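PDB 6BFI: VIN1 from Oscarella pearsei, which probably binds actin filaments and may take part in cell-cell adhesion, as a sponge homologue of vinculin. Local coordinates for residues A[303-308]-A[365-370]; A[369-374]-A[421-426]; A[415-420]-A[443-448]; A[494-499]-A[542-547]. All blocks are in the same frame, centred on the assembly; numbering follows the deposited sequence.

How the contacts relate
Followed from the N terminus, residues 303-308 near the C-terminal end of helix 289-306 first meet 365-370 on helix 344-375, so contact 1 closes a loop of 56 intervening residues. Contact 2 opens on the same helix, sharing Ala-369 and Glu-370, and carries it against helix 399-427. Before it closes at 421-426, contact 3 has opened at 415-420, so these two cross; contact 3 then ends on helix 432-449. Contact 4, in series with the rest, joins the start of helix 496-519 to helix 524-550. Its 494-499 segment touches contacts 1 and 2, whereas contact 3 stays about 7 Å away between nearest atoms. No pair nests.

Contact 1. Residues A[303-308]-A[365-370]; sequences RRVAAL and RKALAE
Val-305, Ala-367 and Leu-368 make a small, purely apolar helix-to-helix contact in the buried interior, where the C-terminal part of helix 289-306 approaches the later half of helix 344-375. The backbones come nearest at Val-305 and Ala-367, with their CA atoms 7.6 Å apart, and the two segments together bury about 90 Å² of surface.

A single methyl group does the touching from the first helix. Val-305 CG1 lies 3.7 Å from Leu-368 CD1 and 4.1 Å from Ala-367 CB. Since Leu-368 CD1 and Ala-367 CB are 4.8 Å apart, the valine methyl is seated against the notch between two consecutive residues of the opposing helix. The rotation of Val-305 explains the choice of branch: CG1 stands anti to the backbone N (chi1 177°) and is carried to the partner, while CG2 remains 4.6 Å from Leu-368 CD1. Leu-368 reaches in from the flank, crossing the valine side chain at about a right angle. Its chi1 of -94° is well away from a staggered value, and of its two methyls CD1 makes the contact while CD2 is 6.1 Å from Val-305 CG1.

The surroundings extend the same packing. Val-305 also touches Ser-427 at the end of helix 399-427, and Leu-368 rests on Ile-494. Ala-306, pointing away from this contact, packs on Leu-318 and Leu-319 of helix 312-338.

With only methyl groups meeting, the attraction is dispersive, and this patch is held by shape and the exclusion of water; the directional link is the neighbouring hydrogen bond from Arg-371 NH1 to Leu-308 O.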
loop_
_atom_site.group_PDB
_atom_site.type_symbol
_atom_site.label_atom_id
_atom_site.label_comp_id
_atom_site.label_asym_id
_atom_site.label_seq_id
_atom_site.Cartn_x
_atom_site.Cartn_y
_atom_site.Cartn_z
ATOM N N ARG A 303 14.313 18.275 12.668
ATOM C CA ARG A 303 14.346 19.655 12.192
ATOM C C ARG A 303 13.522 19.829 10.922
ATOM O O ARG A 303 12.902 20.884 10.724
ATOM C CB ARG A 303 15.793 20.096 11.970
ATOM C CG ARG A 303 16.640 20.027 13.233
ATOM C CD ARG A 303 18.083 20.439 12.995
ATOM N NE ARG A 303 18.873 20.310 14.217
ATOM C CZ ARG A 303 20.183 20.527 14.296
ATOM N NH1 ARG A 303 20.866 20.889 13.218
ATOM N NH2 ARG A 303 20.811 20.382 15.454
ATOM N N ARG A 304 13.500 18.808 10.060
ATOM C CA ARG A 304 12.657 18.857 8.870
ATOM C C ARG A 304 11.190 19.002 9.248
ATOM O O ARG A 304 10.466 19.811 8.657
ATOM C CB ARG A 304 12.864 17.601 8.022
ATOM C CG ARG A 304 12.211 17.665 6.651
ATOM C CD ARG A 304 12.072 16.282 6.029
ATOM N NE ARG A 304 10.825 15.629 6.417
ATOM C CZ ARG A 304 9.692 15.712 5.725
ATOM N NH1 ARG A 304 9.648 16.420 4.602
ATOM N NH2 ARG A 304 8.602 15.088 6.151
ATOM N N VAL A 305 10.732 18.225 10.232
ATOM C CA VAL A 305 9.359 18.376 10.702
ATOM C C VAL A 305 9.174 19.719 11.400
ATOM O O VAL A 305 8.099 20.329 11.315
ATOM C CB VAL A 305 8.977 17.199 11.617
ATOM C CG1 VAL A 305 7.572 17.380 12.172
ATOM C CG2 VAL A 305 9.083 15.884 10.855
ATOM N N ALA A 306 10.211 20.212 12.084
ATOM C CA ALA A 306 10.110 21.509 12.748
ATOM C C ALA A 306 9.851 22.627 11.744
ATOM O O ALA A 306 9.089 23.561 12.025
ATOM C CB ALA A 306 11.381 21.793 13.548
ATOM N N ALA A 307 10.473 22.550 10.565
ATOM C CA ALA A 307 10.258 23.582 9.558
ATOM C C ALA A 307 8.830 23.591 9.023
ATOM O O ALA A 307 8.414 24.588 8.422
ATOM C CB ALA A 307 11.248 23.409 8.406
ATOM N N LEU A 308 8.069 22.515 9.234
ATOM C CA LEU A 308 6.695 22.411 8.760
ATOM C C LEU A 308 5.685 22.394 9.903
ATOM O O LEU A 308 4.542 21.967 9.709
ATOM C CB LEU A 308 6.525 21.159 7.897
ATOM C CG LEU A 308 7.362 21.081 6.621
ATOM C CD1 LEU A 308 7.191 19.726 5.949
ATOM C CD2 LEU A 308 6.989 22.207 5.672
ATOM N N ARG A 365 5.426 13.176 16.396
ATOM C CA ARG A 365 4.036 12.738 16.301
ATOM C C ARG A 365 3.078 13.835 16.753
ATOM O O ARG A 365 2.024 14.043 16.136
ATOM C CB ARG A 365 3.828 11.468 17.123
ATOM C CG ARG A 365 4.484 10.240 16.524
ATOM C CD ARG A 365 3.845 8.967 17.045
ATOM N NE ARG A 365 4.208 8.701 18.432
ATOM C CZ ARG A 365 5.248 7.958 18.797
ATOM N NH1 ARG A 365 6.028 7.409 17.875
ATOM N NH2 ARG A 365 5.508 7.764 20.083
ATOM N N LYS A 366 3.431 14.554 17.821
ATOM C CA LYS A 366 2.569 15.631 18.301
ATOM C C LYS A 366 2.473 16.757 17.278
ATOM O O LYS A 366 1.405 17.356 17.103
ATOM C CB LYS A 366 3.086 16.155 19.642
ATOM C CG LYS A 366 2.090 17.028 20.394
ATOM C CD LYS A 366 2.435 17.107 21.878
ATOM C CE LYS A 366 1.263 17.639 22.694
ATOM N NZ LYS A 366 1.484 17.502 24.164
ATOM N N ALA A 367 3.574 17.052 16.585
ATOM C CA ALA A 367 3.549 18.103 15.574
ATOM C C ALA A 367 2.665 17.711 14.398
ATOM O O ALA A 367 1.896 18.540 13.891
ATOM C CB ALA A 367 4.968 18.417 15.103
ATOM N N LEU A 368 2.752 16.454 13.955
ATOM C CA LEU A 368 1.876 16.011 12.873
ATOM C C LEU A 368 0.413 16.044 13.298
ATOM O O LEU A 368 -0.455 16.502 12.541
ATOM C CB LEU A 368 2.273 14.610 12.407
ATOM C CG LEU A 368 3.234 14.564 11.217
ATOM C CD1 LEU A 368 4.541 15.274 11.543
ATOM C CD2 LEU A 368 3.485 13.126 10.786
ATOM N N ALA A 369 0.120 15.574 14.514
ATOM C CA ALA A 369 -1.247 15.649 15.019
ATOM C C ALA A 369 -1.727 17.090 15.124
ATOM O O ALA A 369 -2.925 17.358 14.976
ATOM C CB ALA A 369 -1.349 14.955 16.376
ATOM N N GLU A 370 -0.812 18.032 15.371
ATOM C CA GLU A 370 -1.197 19.437 15.436
ATOM C C GLU A 370 -1.507 19.987 14.049
ATOM O O GLU A 370 -2.494 20.712 13.868
ATOM C CB GLU A 370 -0.092 20.252 16.108
ATOM C CG GLU A 370 -0.582 21.523 16.779
ATOM C CD GLU A 370 0.551 22.412 17.251
ATOM O OE1 GLU A 370 1.625 22.397 16.613
ATOM O OE2 GLU A 370 0.369 23.127 18.259
#

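Contact 2. Residues A[369-374]-A[421-426]; sequences AERVAT and AELVAS
Arg-371 and Leu-423 form the first pair of this buried contact between helix 344-375 and helix 399-427. Leu-423 CD2 lies over one face of the guanidinium, 3.8 Å above its plane and displaced toward the rim, so that the closest atom is Arg-371 NH1, also at 3.8 Å. The same methyl reaches the aliphatic part of the arginine, 4.1 Å from Arg-371 CG. Such double contact is possible because the arginine chain folds back on itself, bent at both chi2 (-74°) and chi3 (-65°). Beside this pair, Val-372 CG2 and Val-424 CG2 meet methyl to methyl at 4.1 Å, their side chains crossing at about a right angle.

One shell further out, polar partners fix the arginine. NH1 donates to Leu-308 O, NH2 to Thr-420 OG1, and NE forms a salt bridge with Asp-375 OD2, which Arg-416 and Thr-420 also bind. Both valines also pack on Ile-494, in the turn between helix 466-493 and helix 496-519.

Every guanidinium nitrogen therefore has an acceptor, and Asp-375, shared with Arg-416, probably offsets part of the charge of the two neighbouring arginines. Leu-308 O and Thr-420 OG1 lie near the guanidinium plane, which leaves this face for the leucine methyl.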
loop_
_atom_site.group_PDB
_atom_site.type_symbol
_atom_site.label_atom_id
_atom_site.label_comp_id
_atom_site.label_asym_id
_atom_site.label_seq_id
_atom_site.Cartn_x
_atom_site.Cartn_y
_atom_site.Cartn_z
ATOM N N ALA A 369 0.120 15.574 14.514
ATOM C CA ALA A 369 -1.247 15.649 15.019
ATOM C C ALA A 369 -1.727 17.090 15.124
ATOM O O ALA A 369 -2.925 17.358 14.976
ATOM C CB ALA A 369 -1.349 14.955 16.376
ATOM N N GLU A 370 -0.812 18.032 15.371
ATOM C CA GLU A 370 -1.197 19.437 15.436
ATOM C C GLU A 370 -1.507 19.987 14.049
ATOM O O GLU A 370 -2.494 20.712 13.868
ATOM C CB GLU A 370 -0.092 20.252 16.108
ATOM C CG GLU A 370 -0.582 21.523 16.779
ATOM C CD GLU A 370 0.551 22.412 17.251
ATOM O OE1 GLU A 370 1.625 22.397 16.613
ATOM O OE2 GLU A 370 0.369 23.127 18.259
ATOM N N ARG A 371 -0.675 19.652 13.057
ATOM C CA ARG A 371 -0.979 20.028 11.680
ATOM C C ARG A 371 -2.343 19.501 11.259
ATOM O O ARG A 371 -3.124 20.217 10.620
ATOM C CB ARG A 371 0.104 19.507 10.735
ATOM C CG ARG A 371 1.282 20.452 10.548
ATOM C CD ARG A 371 0.915 21.642 9.671
ATOM N NE ARG A 371 0.601 21.240 8.303
ATOM C CZ ARG A 371 1.497 21.134 7.326
ATOM N NH1 ARG A 371 2.775 21.404 7.564
ATOM N NH2 ARG A 371 1.117 20.758 6.110
ATOM N N VAL A 372 -2.654 18.253 11.615
ATOM C CA VAL A 372 -3.961 17.703 11.269
ATOM C C VAL A 372 -5.069 18.443 12.012
ATOM O O VAL A 372 -6.112 18.770 11.431
ATOM C CB VAL A 372 -3.995 16.193 11.549
ATOM C CG1 VAL A 372 -5.395 15.642 11.339
ATOM C CG2 VAL A 372 -2.999 15.486 10.655
ATOM N N ALA A 373 -4.860 18.728 13.301
ATOM C CA ALA A 373 -5.871 19.446 14.072
ATOM C C ALA A 373 -6.147 20.830 13.497
ATOM O O ALA A 373 -7.271 21.333 13.606
ATOM C CB ALA A 373 -5.440 19.560 15.533
ATOM N N THR A 374 -5.146 21.456 12.878
ATOM C CA THR A 374 -5.342 22.795 12.333
ATOM C C THR A 374 -5.961 22.753 10.941
ATOM O O THR A 374 -6.924 23.476 10.656
ATOM C CB THR A 374 -4.012 23.546 12.294
ATOM O OG1 THR A 374 -3.485 23.651 13.623
ATOM C CG2 THR A 374 -4.208 24.942 11.716
ATOM N N ALA A 421 -1.419 15.920 4.055
ATOM C CA ALA A 421 -1.424 14.493 3.745
ATOM C C ALA A 421 -0.036 14.018 3.331
ATOM O O ALA A 421 0.400 12.929 3.725
ATOM C CB ALA A 421 -2.446 14.196 2.649
ATOM N N GLU A 422 0.685 14.833 2.553
ATOM C CA GLU A 422 2.037 14.459 2.151
ATOM C C GLU A 422 2.976 14.395 3.352
ATOM O O GLU A 422 3.818 13.491 3.439
ATOM C CB GLU A 422 2.567 15.441 1.107
ATOM C CG GLU A 422 4.031 15.230 0.749
ATOM C CD GLU A 422 4.295 13.859 0.152
ATOM O OE1 GLU A 422 3.478 13.405 -0.677
ATOM O OE2 GLU A 422 5.316 13.234 0.519
ATOM N N LEU A 423 2.848 15.345 4.283
ATOM C CA LEU A 423 3.687 15.329 5.479
ATOM C C LEU A 423 3.429 14.078 6.307
ATOM O O LEU A 423 4.367 13.412 6.756
ATOM C CB LEU A 423 3.439 16.584 6.319
ATOM C CG LEU A 423 4.175 16.628 7.661
ATOM C CD1 LEU A 423 5.680 16.652 7.450
ATOM C CD2 LEU A 423 3.734 17.821 8.493
ATOM N N VAL A 424 2.154 13.746 6.521
ATOM C CA VAL A 424 1.812 12.538 7.269
ATOM C C VAL A 424 2.366 11.305 6.568
ATOM O O VAL A 424 2.908 10.397 7.211
ATOM C CB VAL A 424 0.286 12.448 7.462
ATOM C CG1 VAL A 424 -0.122 11.039 7.849
ATOM C CG2 VAL A 424 -0.167 13.443 8.516
ATOM N N ALA A 425 2.254 11.261 5.239
ATOM C CA ALA A 425 2.767 10.118 4.493
ATOM C C ALA A 425 4.284 10.020 4.584
ATOM O O ALA A 425 4.841 8.919 4.492
ATOM C CB ALA A 425 2.326 10.208 3.030
ATOM N N SER A 426 4.969 11.148 4.771
ATOM C CA SER A 426 6.427 11.146 4.805
ATOM C C SER A 426 7.008 10.983 6.204
ATOM O O SER A 426 8.174 10.593 6.326
ATOM C CB SER A 426 6.975 12.437 4.191
ATOM O OG SER A 426 6.827 12.435 2.784
#

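Contact 3. Residues A[415-420]-A[443-448]; sequences ARLADT and AKLRDI
Ala-418, Asp-419 and Arg-446 meet across an antiparallel helical hairpin, in which helix 399-427 turns back into helix 432-449. The local axes approach to 9.5 Å and their directions differ by 166°. The backbones come nearest at Ala-418 and Arg-446, with CA atoms 7.0 Å apart.

Having no bulk beyond CB, Ala-418 lets the arginine lie across it: its CB sits 3.3 Å above the centre of the guanidinium plane, with Arg-446 CZ 3.4 Å away. The Arg-446 chain, extended from CG to NE, carries the group past the alanine to Asp-419. There Arg-446 NH2 donates to Asp-419 OD1 at 3.0 Å in a salt bridge. The acceptor lies at the edge of the guanidinium, in its plane, and is met nearly along its C-O axis, but the N-H...O angle of 133° makes the bond bent, and the carboxylate plane is turned 54° from the guanidinium.

On the buried side, Leu-417 CB touches Leu-445 CD2 at 4.1 Å. Leu-445 continues onto Trp-479, Ala-483 and Met-486 of helix 466-493.

An antiparallel helix hairpin, apolar on its inner side with an exposed ion pair outside, suits amphipathic helices in the helical bundles of which vinculin-family proteins are built.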
loop_
_atom_site.group_PDB
_atom_site.type_symbol
_atom_site.label_atom_id
_atom_site.label_comp_id
_atom_site.label_asym_id
_atom_site.label_seq_id
_atom_site.Cartn_x
_atom_site.Cartn_y
_atom_site.Cartn_z
ATOM N N ALA A 415 -4.973 22.941 -1.208
ATOM C CA ALA A 415 -3.526 22.769 -1.287
ATOM C C ALA A 415 -2.944 22.428 0.079
ATOM O O ALA A 415 -2.057 21.571 0.190
ATOM C CB ALA A 415 -2.871 24.030 -1.851
ATOM N N ARG A 416 -3.445 23.077 1.135
ATOM C CA ARG A 416 -2.955 22.785 2.478
ATOM C C ARG A 416 -3.332 21.373 2.911
ATOM O O ARG A 416 -2.528 20.680 3.551
ATOM C CB ARG A 416 -3.497 23.812 3.470
ATOM C CG ARG A 416 -2.970 23.645 4.881
ATOM C CD ARG A 416 -1.468 23.867 4.942
ATOM N NE ARG A 416 -1.002 23.979 6.319
ATOM C CZ ARG A 416 0.211 24.395 6.668
ATOM N NH1 ARG A 416 1.090 24.741 5.739
ATOM N NH2 ARG A 416 0.541 24.472 7.949
ATOM N N LEU A 417 -4.549 20.931 2.580
ATOM C CA LEU A 417 -4.943 19.559 2.894
ATOM C C LEU A 417 -3.998 18.557 2.242
ATOM O O LEU A 417 -3.518 17.621 2.895
ATOM C CB LEU A 417 -6.381 19.300 2.445
ATOM C CG LEU A 417 -7.492 20.057 3.168
ATOM C CD1 LEU A 417 -8.849 19.614 2.639
ATOM C CD2 LEU A 417 -7.395 19.852 4.674
ATOM N N ALA A 418 -3.714 18.743 0.950
ATOM C CA ALA A 418 -2.845 17.794 0.256
ATOM C C ALA A 418 -1.420 17.842 0.799
ATOM O O ALA A 418 -0.763 16.800 0.924
ATOM C CB ALA A 418 -2.863 18.069 -1.248
ATOM N N ASP A 419 -0.927 19.040 1.131
ATOM C CA ASP A 419 0.404 19.153 1.721
ATOM C C ASP A 419 0.480 18.418 3.052
ATOM O O ASP A 419 1.446 17.693 3.317
ATOM C CB ASP A 419 0.782 20.624 1.899
ATOM C CG ASP A 419 1.220 21.274 0.602
ATOM O OD1 ASP A 419 0.906 20.726 -0.475
ATOM O OD2 ASP A 419 1.878 22.335 0.661
ATOM N N THR A 420 -0.535 18.591 3.901
ATOM C CA THR A 420 -0.546 17.902 5.188
ATOM C C THR A 420 -0.603 16.391 5.002
ATOM O O THR A 420 0.094 15.645 5.702
ATOM C CB THR A 420 -1.721 18.395 6.032
ATOM O OG1 THR A 420 -1.470 19.743 6.446
ATOM C CG2 THR A 420 -1.906 17.521 7.266
ATOM N N ALA A 443 -3.074 13.112 -4.543
ATOM C CA ALA A 443 -2.986 13.483 -5.954
ATOM C C ALA A 443 -4.369 13.552 -6.591
ATOM O O ALA A 443 -4.643 14.437 -7.414
ATOM C CB ALA A 443 -2.093 12.496 -6.704
ATOM N N LYS A 444 -5.257 12.628 -6.214
ATOM C CA LYS A 444 -6.639 12.702 -6.672
ATOM C C LYS A 444 -7.317 13.971 -6.173
ATOM O O LYS A 444 -8.052 14.628 -6.923
ATOM C CB LYS A 444 -7.408 11.462 -6.218
ATOM C CG LYS A 444 -8.909 11.673 -6.111
ATOM C CD LYS A 444 -9.666 10.358 -6.044
ATOM C CE LYS A 444 -11.157 10.605 -5.868
ATOM N NZ LYS A 444 -11.969 9.376 -6.082
ATOM N N LEU A 445 -7.071 14.342 -4.912
ATOM C CA LEU A 445 -7.694 15.548 -4.371
ATOM C C LEU A 445 -7.255 16.792 -5.135
ATOM O O LEU A 445 -8.082 17.652 -5.461
ATOM C CB LEU A 445 -7.372 15.690 -2.885
ATOM C CG LEU A 445 -8.040 16.882 -2.196
ATOM C CD1 LEU A 445 -9.551 16.780 -2.303
ATOM C CD2 LEU A 445 -7.608 16.981 -0.736
ATOM N N ARG A 446 -5.957 16.912 -5.428
ATOM C CA ARG A 446 -5.492 18.035 -6.239
ATOM C C ARG A 446 -6.152 18.021 -7.614
ATOM O O ARG A 446 -6.667 19.049 -8.090
ATOM C CB ARG A 446 -3.969 17.990 -6.377
ATOM C CG ARG A 446 -3.199 18.127 -5.069
ATOM C CD ARG A 446 -1.700 18.181 -5.332
ATOM N NE ARG A 446 -0.949 18.682 -4.184
ATOM C CZ ARG A 446 -0.214 17.922 -3.380
ATOM N NH1 ARG A 446 -0.124 16.615 -3.595
ATOM N NH2 ARG A 446 0.433 18.469 -2.360
ATOM N N ASP A 447 -6.164 16.848 -8.258
ATOM C CA ASP A 447 -6.694 16.742 -9.613
ATOM C C ASP A 447 -8.153 17.182 -9.677
ATOM O O ASP A 447 -8.528 17.992 -10.533
ATOM C CB ASP A 447 -6.535 15.311 -10.126
ATOM C CG ASP A 447 -7.023 15.149 -11.552
ATOM O OD1 ASP A 447 -6.329 15.627 -12.475
ATOM O OD2 ASP A 447 -8.096 14.542 -11.748
ATOM N N ILE A 448 -8.993 16.664 -8.777
ATOM C CA ILE A 448 -10.397 17.067 -8.781
ATOM C C ILE A 448 -10.541 18.513 -8.325
ATOM O O ILE A 448 -11.500 19.198 -8.702
ATOM C CB ILE A 448 -11.246 16.111 -7.921
ATOM C CG1 ILE A 448 -12.736 16.422 -8.082
ATOM C CG2 ILE A 448 -10.851 16.202 -6.456
ATOM C CD1 ILE A 448 -13.201 16.483 -9.529
#

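Contact 4. Residues A[494-499]-A[542-547]; sequences IDSLEF and IQVAKV
Ser-496 and Val-544 bring the two backbones nearest, with CA atoms 7.0 Å apart, where the first turn of helix 496-519 faces the C-terminal third of helix 524-550. Val-544 carries the contact from its helix: both methyls touch, CG2 the Phe-499 ring and CG1 both that ring and Ser-496.

Val-544 CG2 stands over one face of the Phe-499 ring in a CH-pi contact, 3.7 Å from the ring centroid and 20° off the ring normal. It is somewhat offset toward the rim, so the nearest ring atom is Phe-499 CE1, at 3.5 Å. The ring is in position because Phe-499 CG stands anti to the backbone N (chi1 -173°), which sends the side chain out toward the valine. The other methyl, Val-544 CG1, lies 4.0 Å from Ser-496 OG and 4.0 Å from Phe-499 CD1, and so fits between the ring and the serine.

This is a helix start within the antiparallel helical bundles of the vinculin family. Helix 466-493 ends, Ile-494 leaves helical geometry, and Asp-495 serves as the N-cap of the next helix, its OD1 accepting a weak bond from Leu-497 N at 3.5 Å. Phe-499 N then bonds to Asp-495 O at 3.2 Å, closing the first turn that presents the ring.

Replacing Phe-499 with an alanine would probably leave Val-544 CG2 without the aromatic face it rests on and open a gap between the two helices.

Further around the ring, Phe-499 touches Val-372 and Ala-373 of helix 344-375, and on the other helix Arg-540.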
loop_
_atom_site.group_PDB
_atom_site.type_symbol
_atom_site.label_atom_id
_atom_site.label_comp_id
_atom_site.label_asym_id
_atom_site.label_seq_id
_atom_site.Cartn_x
_atom_site.Cartn_y
_atom_site.Cartn_z
ATOM N N ILE A 494 -2.351 9.037 11.897
ATOM C CA ILE A 494 -1.976 9.921 12.995
ATOM C C ILE A 494 -2.191 9.243 14.341
ATOM O O ILE A 494 -3.141 8.472 14.531
ATOM C CB ILE A 494 -2.767 11.237 12.884
ATOM C CG1 ILE A 494 -2.059 12.196 11.927
ATOM C CG2 ILE A 494 -2.984 11.886 14.243
ATOM C CD1 ILE A 494 -0.627 12.470 12.308
ATOM N N ASP A 495 -1.278 9.512 15.278
ATOM C CA ASP A 495 -1.438 9.066 16.658
ATOM C C ASP A 495 -2.646 9.752 17.279
ATOM O O ASP A 495 -2.667 10.978 17.430
ATOM C CB ASP A 495 -0.172 9.372 17.459
ATOM C CG ASP A 495 -0.116 8.628 18.785
ATOM O OD1 ASP A 495 -1.164 8.123 19.245
ATOM O OD2 ASP A 495 0.983 8.554 19.373
ATOM N N SER A 496 -3.650 8.957 17.649
ATOM C CA SER A 496 -4.936 9.526 18.033
ATOM C C SER A 496 -4.879 10.179 19.408
ATOM O O SER A 496 -5.536 11.200 19.637
ATOM C CB SER A 496 -6.013 8.448 17.994
ATOM O OG SER A 496 -6.200 7.984 16.666
ATOM N N LEU A 497 -4.110 9.603 20.337
ATOM C CA LEU A 497 -3.990 10.197 21.666
ATOM C C LEU A 497 -3.414 11.605 21.590
ATOM O O LEU A 497 -3.865 12.510 22.304
ATOM C CB LEU A 497 -3.125 9.308 22.560
ATOM C CG LEU A 497 -2.771 9.848 23.950
ATOM C CD1 LEU A 497 -4.022 10.259 24.717
ATOM C CD2 LEU A 497 -1.982 8.813 24.734
ATOM N N GLU A 498 -2.421 11.811 20.722
ATOM C CA GLU A 498 -1.879 13.152 20.538
ATOM C C GLU A 498 -2.923 14.093 19.951
ATOM O O GLU A 498 -2.998 15.266 20.338
ATOM C CB GLU A 498 -0.635 13.105 19.650
ATOM C CG GLU A 498 0.580 12.471 20.306
ATOM C CD GLU A 498 1.078 13.247 21.515
ATOM O OE1 GLU A 498 0.691 14.422 21.685
ATOM O OE2 GLU A 498 1.862 12.678 22.301
ATOM N N PHE A 499 -3.743 13.598 19.014
ATOM C CA PHE A 499 -4.825 14.419 18.480
ATOM C C PHE A 499 -5.798 14.821 19.581
ATOM O O PHE A 499 -6.266 15.963 19.620
ATOM C CB PHE A 499 -5.560 13.674 17.360
ATOM C CG PHE A 499 -6.583 14.515 16.634
ATOM C CD1 PHE A 499 -7.876 14.639 17.121
ATOM C CD2 PHE A 499 -6.250 15.174 15.460
ATOM C CE1 PHE A 499 -8.813 15.412 16.460
ATOM C CE2 PHE A 499 -7.186 15.949 14.788
ATOM C CZ PHE A 499 -8.468 16.066 15.288
ATOM N N ILE A 542 -14.955 13.785 17.585
ATOM C CA ILE A 542 -15.904 12.695 17.370
ATOM C C ILE A 542 -15.447 11.807 16.220
ATOM O O ILE A 542 -15.441 10.575 16.328
ATOM C CB ILE A 542 -17.316 13.253 17.112
ATOM C CG1 ILE A 542 -17.786 14.106 18.291
ATOM C CG2 ILE A 542 -18.295 12.118 16.846
ATOM C CD1 ILE A 542 -18.019 13.320 19.547
ATOM N N GLN A 543 -15.059 12.420 15.098
ATOM C CA GLN A 543 -14.676 11.642 13.922
ATOM C C GLN A 543 -13.421 10.817 14.186
ATOM O O GLN A 543 -13.371 9.623 13.866
ATOM C CB GLN A 543 -14.465 12.566 12.724
ATOM C CG GLN A 543 -15.705 13.317 12.288
ATOM C CD GLN A 543 -15.432 14.242 11.121
ATOM O OE1 GLN A 543 -14.458 14.062 10.387
ATOM N NE2 GLN A 543 -16.288 15.243 10.946
ATOM N N VAL A 544 -12.391 11.441 14.763
ATOM C CA VAL A 544 -11.168 10.702 15.061
ATOM C C VAL A 544 -11.458 9.565 16.033
ATOM O O VAL A 544 -10.918 8.459 15.898
ATOM C CB VAL A 544 -10.082 11.654 15.594
ATOM C CG1 VAL A 544 -8.861 10.869 16.045
ATOM C CG2 VAL A 544 -9.702 12.656 14.517
ATOM N N ALA A 545 -12.339 9.805 17.009
ATOM C CA ALA A 545 -12.754 8.724 17.896
ATOM C C ALA A 545 -13.461 7.612 17.130
ATOM O O ALA A 545 -13.317 6.433 17.471
ATOM C CB ALA A 545 -13.657 9.265 19.005
ATOM N N LYS A 546 -14.220 7.966 16.090
ATOM C CA LYS A 546 -14.884 6.957 15.271
ATOM C C LYS A 546 -13.867 6.096 14.531
ATOM O O LYS A 546 -13.980 4.864 14.499
ATOM C CB LYS A 546 -15.843 7.636 14.290
ATOM C CG LYS A 546 -16.251 6.789 13.093
ATOM C CD LYS A 546 -17.169 5.645 13.489
ATOM C CE LYS A 546 -17.747 4.964 12.256
ATOM N NZ LYS A 546 -18.585 3.781 12.596
ATOM N N VAL A 547 -12.855 6.732 13.932
ATOM C CA VAL A 547 -11.806 5.978 13.252
ATOM C C VAL A 547 -11.072 5.072 14.235
ATOM O O VAL A 547 -10.792 3.905 13.934
ATOM C CB VAL A 547 -10.838 6.937 12.532
ATOM C CG1 VAL A 547 -9.533 6.228 12.190
ATOM C CG2 VAL A 547 -11.486 7.491 11.273
#